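Local coordinates for cell division control protein Cdc48 (Mycobacterium smegmatis, PDB 5E7P), which probably binds and hydrolyses ATP as a AAA-type ATPase of the Cdc48 family, and is seen here with ADP bound, at residues A[263-276]-A[377-391]. Sequence-based numbering, arbitrary orientation.
Sequences HLGVLVSGPAGVGK and LRAPEVCDRELGLSL. With ADP (adenosine-5'-diphosphate), chain C.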
# COMPACT_ATOMS: atom_id res chain seq x y z
N HIS A 263 20.31 -11.96 22.46
CA HIS A 263 20.37 -11.38 21.12
C HIS A 263 19.02 -10.84 20.66
O HIS A 263 17.97 -11.26 21.15
CB HIS A 263 20.89 -12.42 20.12
CG HIS A 263 22.17 -13.08 20.55
ND1 HIS A 263 23.27 -12.36 20.97
CD2 HIS A 263 22.52 -14.38 20.62
CE1 HIS A 263 24.24 -13.20 21.28
NE2 HIS A 263 23.81 -14.43 21.08
N LEU A 264 19.05 -9.89 19.73
CA LEU A 264 17.82 -9.27 19.26
C LEU A 264 17.88 -8.90 17.78
O LEU A 264 18.69 -8.08 17.36
CB LEU A 264 17.51 -8.02 20.08
CG LEU A 264 16.19 -7.32 19.74
CD1 LEU A 264 15.02 -8.25 19.99
CD2 LEU A 264 16.05 -6.04 20.54
N GLY A 265 17.00 -9.53 17.00
CA GLY A 265 16.84 -9.20 15.59
C GLY A 265 15.37 -8.98 15.31
O GLY A 265 14.54 -9.84 15.60
N VAL A 266 15.03 -7.82 14.74
CA VAL A 266 13.63 -7.46 14.54
C VAL A 266 13.33 -7.05 13.10
O VAL A 266 14.03 -6.20 12.54
CB VAL A 266 13.20 -6.31 15.48
CG1 VAL A 266 11.71 -6.03 15.34
CG2 VAL A 266 13.55 -6.64 16.92
N LEU A 267 12.29 -7.63 12.52
CA LEU A 267 11.79 -7.20 11.22
C LEU A 267 10.49 -6.42 11.39
O LEU A 267 9.46 -6.97 11.79
CB LEU A 267 11.58 -8.38 10.28
CG LEU A 267 11.07 -8.02 8.88
CD1 LEU A 267 12.05 -7.09 8.16
CD2 LEU A 267 10.78 -9.26 8.05
N VAL A 268 10.53 -5.13 11.08
CA VAL A 268 9.36 -4.28 11.19
C VAL A 268 8.67 -4.13 9.84
O VAL A 268 9.32 -3.78 8.84
CB VAL A 268 9.73 -2.88 11.72
CG1 VAL A 268 8.50 -1.98 11.76
CG2 VAL A 268 10.37 -2.99 13.09
N SER A 269 7.37 -4.40 9.80
CA SER A 269 6.60 -4.30 8.56
C SER A 269 5.34 -3.46 8.72
O SER A 269 5.04 -2.96 9.80
CB SER A 269 6.26 -5.69 8.02
OG SER A 269 5.59 -6.47 8.99
N GLY A 270 4.60 -3.31 7.62
CA GLY A 270 3.44 -2.44 7.59
C GLY A 270 3.42 -1.62 6.31
O GLY A 270 4.42 -1.58 5.59
N PRO A 271 2.29 -0.96 6.03
CA PRO A 271 2.05 -0.21 4.79
C PRO A 271 3.19 0.75 4.42
O PRO A 271 3.89 1.26 5.29
CB PRO A 271 0.79 0.59 5.11
CG PRO A 271 0.08 -0.23 6.13
CD PRO A 271 1.17 -0.83 6.97
N ALA A 272 3.36 0.97 3.12
CA ALA A 272 4.42 1.85 2.63
C ALA A 272 4.22 3.28 3.11
O ALA A 272 3.14 3.85 2.95
CB ALA A 272 4.49 1.79 1.11
N GLY A 273 5.26 3.86 3.71
CA GLY A 273 5.21 5.24 4.17
C GLY A 273 4.39 5.42 5.43
O GLY A 273 4.04 6.55 5.79
N VAL A 274 4.08 4.32 6.11
CA VAL A 274 3.31 4.40 7.34
C VAL A 274 4.16 4.96 8.48
O VAL A 274 3.63 5.48 9.46
CB VAL A 274 2.72 3.03 7.73
CG1 VAL A 274 3.77 2.16 8.40
CG2 VAL A 274 1.52 3.21 8.64
N GLY A 275 5.48 4.87 8.33
CA GLY A 275 6.40 5.42 9.32
C GLY A 275 7.23 4.38 10.04
O GLY A 275 7.56 4.55 11.21
N LYS A 276 7.60 3.31 9.33
CA LYS A 276 8.38 2.24 9.93
C LYS A 276 9.81 2.67 10.27
O LYS A 276 10.31 2.41 11.37
CB LYS A 276 8.40 1.01 9.02
CG LYS A 276 7.03 0.42 8.76
CD LYS A 276 7.14 -0.80 7.85
CE LYS A 276 7.71 -0.44 6.50
NZ LYS A 276 6.80 0.48 5.75
N LEU A 377 16.32 -14.44 6.51
CA LEU A 377 16.40 -13.30 7.42
C LEU A 377 15.37 -13.46 8.53
O LEU A 377 15.61 -13.09 9.68
CB LEU A 377 16.17 -11.98 6.68
CG LEU A 377 16.13 -10.70 7.52
CD1 LEU A 377 16.89 -9.56 6.86
CD2 LEU A 377 14.69 -10.28 7.80
N ARG A 378 14.22 -14.02 8.17
CA ARG A 378 13.16 -14.29 9.13
C ARG A 378 13.42 -15.63 9.79
O ARG A 378 12.66 -16.59 9.64
CB ARG A 378 11.80 -14.27 8.42
CG ARG A 378 11.57 -13.00 7.61
CD ARG A 378 10.29 -13.07 6.79
NE ARG A 378 10.51 -13.57 5.43
CZ ARG A 378 9.70 -14.41 4.80
NH1 ARG A 378 8.61 -14.87 5.41
NH2 ARG A 378 9.98 -14.81 3.57
N ALA A 379 14.53 -15.69 10.52
CA ALA A 379 14.99 -16.91 11.16
C ALA A 379 15.58 -16.55 12.52
O ALA A 379 16.00 -15.42 12.72
CB ALA A 379 16.04 -17.58 10.28
N PRO A 380 15.60 -17.52 13.45
CA PRO A 380 16.11 -17.28 14.81
C PRO A 380 17.52 -16.69 14.85
O PRO A 380 17.84 -15.98 15.81
CB PRO A 380 16.13 -18.69 15.42
CG PRO A 380 15.03 -19.40 14.72
CD PRO A 380 15.04 -18.88 13.31
N GLU A 381 18.34 -16.96 13.84
CA GLU A 381 19.73 -16.52 13.84
C GLU A 381 19.90 -15.05 13.47
O GLU A 381 20.88 -14.42 13.86
CB GLU A 381 20.59 -17.40 12.92
CG GLU A 381 20.62 -18.88 13.31
CD GLU A 381 19.41 -19.65 12.80
OE1 GLU A 381 18.88 -19.28 11.73
OE2 GLU A 381 19.00 -20.61 13.48
N VAL A 382 18.96 -14.52 12.70
CA VAL A 382 19.01 -13.11 12.32
C VAL A 382 17.86 -12.33 12.95
O VAL A 382 18.01 -11.78 14.04
CB VAL A 382 18.99 -12.93 10.79
CG1 VAL A 382 19.32 -11.49 10.41
CG2 VAL A 382 19.97 -13.89 10.14
N CYS A 383 16.71 -12.28 12.27
CA CYS A 383 15.52 -11.66 12.85
C CYS A 383 14.60 -12.72 13.45
O CYS A 383 13.86 -13.39 12.73
CB CYS A 383 14.76 -10.83 11.81
SG CYS A 383 15.65 -9.35 11.27
N ASP A 384 14.65 -12.85 14.77
CA ASP A 384 13.90 -13.90 15.46
C ASP A 384 12.45 -13.49 15.71
O ASP A 384 11.61 -14.34 16.01
CB ASP A 384 14.58 -14.24 16.78
CG ASP A 384 14.50 -13.11 17.79
OD1 ASP A 384 15.35 -12.19 17.73
OD2 ASP A 384 13.59 -13.14 18.64
N ARG A 385 12.16 -12.20 15.58
CA ARG A 385 10.82 -11.71 15.85
C ARG A 385 10.41 -10.58 14.90
O ARG A 385 11.26 -9.94 14.28
CB ARG A 385 10.69 -11.26 17.31
CG ARG A 385 11.50 -10.02 17.65
CD ARG A 385 11.62 -9.86 19.15
NE ARG A 385 12.54 -10.82 19.74
CZ ARG A 385 12.65 -11.05 21.04
NH1 ARG A 385 11.88 -10.39 21.90
NH2 ARG A 385 13.52 -11.95 21.49
N GLU A 386 9.10 -10.35 14.79
CA GLU A 386 8.57 -9.39 13.84
C GLU A 386 7.54 -8.45 14.46
O GLU A 386 6.95 -8.75 15.50
CB GLU A 386 7.97 -10.10 12.63
CG GLU A 386 8.95 -10.97 11.88
CD GLU A 386 8.35 -11.59 10.64
OE1 GLU A 386 7.16 -11.32 10.35
OE2 GLU A 386 9.06 -12.35 9.95
N LEU A 387 7.33 -7.32 13.80
CA LEU A 387 6.44 -6.29 14.31
C LEU A 387 5.70 -5.65 13.15
O LEU A 387 6.31 -5.12 12.22
CB LEU A 387 7.26 -5.24 15.07
CG LEU A 387 6.65 -4.61 16.32
CD1 LEU A 387 5.99 -5.66 17.19
CD2 LEU A 387 7.74 -3.90 17.09
N GLY A 388 4.37 -5.71 13.18
CA GLY A 388 3.55 -5.16 12.12
C GLY A 388 2.87 -3.86 12.50
O GLY A 388 2.13 -3.81 13.48
N LEU A 389 3.11 -2.81 11.71
CA LEU A 389 2.48 -1.52 11.95
C LEU A 389 1.14 -1.42 11.22
O LEU A 389 0.85 -2.19 10.30
CB LEU A 389 3.40 -0.38 11.52
CG LEU A 389 4.29 0.23 12.62
CD1 LEU A 389 5.01 -0.85 13.39
CD2 LEU A 389 5.28 1.22 12.03
N SER A 390 0.32 -0.46 11.64
CA SER A 390 -1.03 -0.31 11.10
C SER A 390 -1.28 1.07 10.50
O SER A 390 -0.63 2.05 10.88
CB SER A 390 -2.05 -0.59 12.20
OG SER A 390 -3.35 -0.26 11.76
N LEU A 391 -2.21 1.15 9.56
CA LEU A 391 -2.68 2.42 9.01
C LEU A 391 -3.31 3.25 10.12
O LEU A 391 -3.95 2.70 11.02
CB LEU A 391 -3.73 2.20 7.92
CG LEU A 391 -3.36 1.57 6.57
CD1 LEU A 391 -4.63 1.22 5.81
CD2 LEU A 391 -2.49 2.49 5.75
PB ADP C . 8.17 3.68 6.01
O1B ADP C . 8.02 3.42 4.54
O2B ADP C . 9.57 3.49 6.53
O3B ADP C . 7.11 3.05 6.88
PA ADP C . 8.96 6.28 6.78
O1A ADP C . 10.09 6.49 5.80
O2A ADP C . 9.29 5.82 8.18
O3A ADP C . 7.92 5.27 6.09
O5' ADP C . 8.12 7.64 6.83
C5' ADP C . 7.29 7.96 5.72
C4' ADP C . 7.58 9.41 5.36
O4' ADP C . 6.83 10.26 6.23
C3' ADP C . 9.05 9.72 5.56
O3' ADP C . 9.59 10.32 4.37
C2' ADP C . 9.11 10.71 6.71
O2' ADP C . 9.96 11.81 6.36
C1' ADP C . 7.68 11.18 6.90
N9 ADP C . 7.30 11.21 8.33
C8 ADP C . 7.04 10.14 9.10
N7 ADP C . 6.71 10.52 10.37
C5 ADP C . 6.76 11.86 10.41
C6 ADP C . 6.54 12.92 11.43
N6 ADP C . 6.17 12.60 12.69
N1 ADP C . 6.70 14.21 11.06
C2 ADP C . 7.06 14.54 9.80
N3 ADP C . 7.28 13.64 8.83
C4 ADP C . 7.15 12.31 9.07
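Leu267 is bonded on both sides within the ladder joining the two parallel strands: its N reaches Arg385 O at 3.1 Å, and Leu387 N comes back to its O at 2.9 Å. Its side chain lies alongside that of Glu386; a chi1 of -179° swings CG to the side of the carbonyl carbon, from where CD2 packs on Arg378 CG. The ladder continues through Ser269 to Leu389 N, which meets Ser269 O at 2.7 Å. This end is tightly packed. Leu389 lays CB against Val274 CG1 and CD2 against Lys276 CG (3.8 Å), so the last rung backs directly onto the P-loop (Walker A). There Gly275 N and Lys276 NZ both bond O3B of the ADP beta-phosphate, NZ at 2.8 Å, the lysine chain bent at chi3 and chi4 to curl round that oxygen.

The looser, partly exposed end is at Asp384. Its OD1 takes the Gly265 N-H at 3.2 Å, while OD2 bridges to Arg385 NE; Leu264 CD1 sits over one face of the Arg385 guanidinium, toward its rim near NE, 3.6 Å above the plane. Here Gly265 O receives weak bonds from Asp384 N and Arg385 N.

Strand 265-269 runs between 361-366 and the edge strand 385-388. Helix 237-249 covers the Leu264 and Leu387 side, whereas Arg573 pairs with Glu386 on the other.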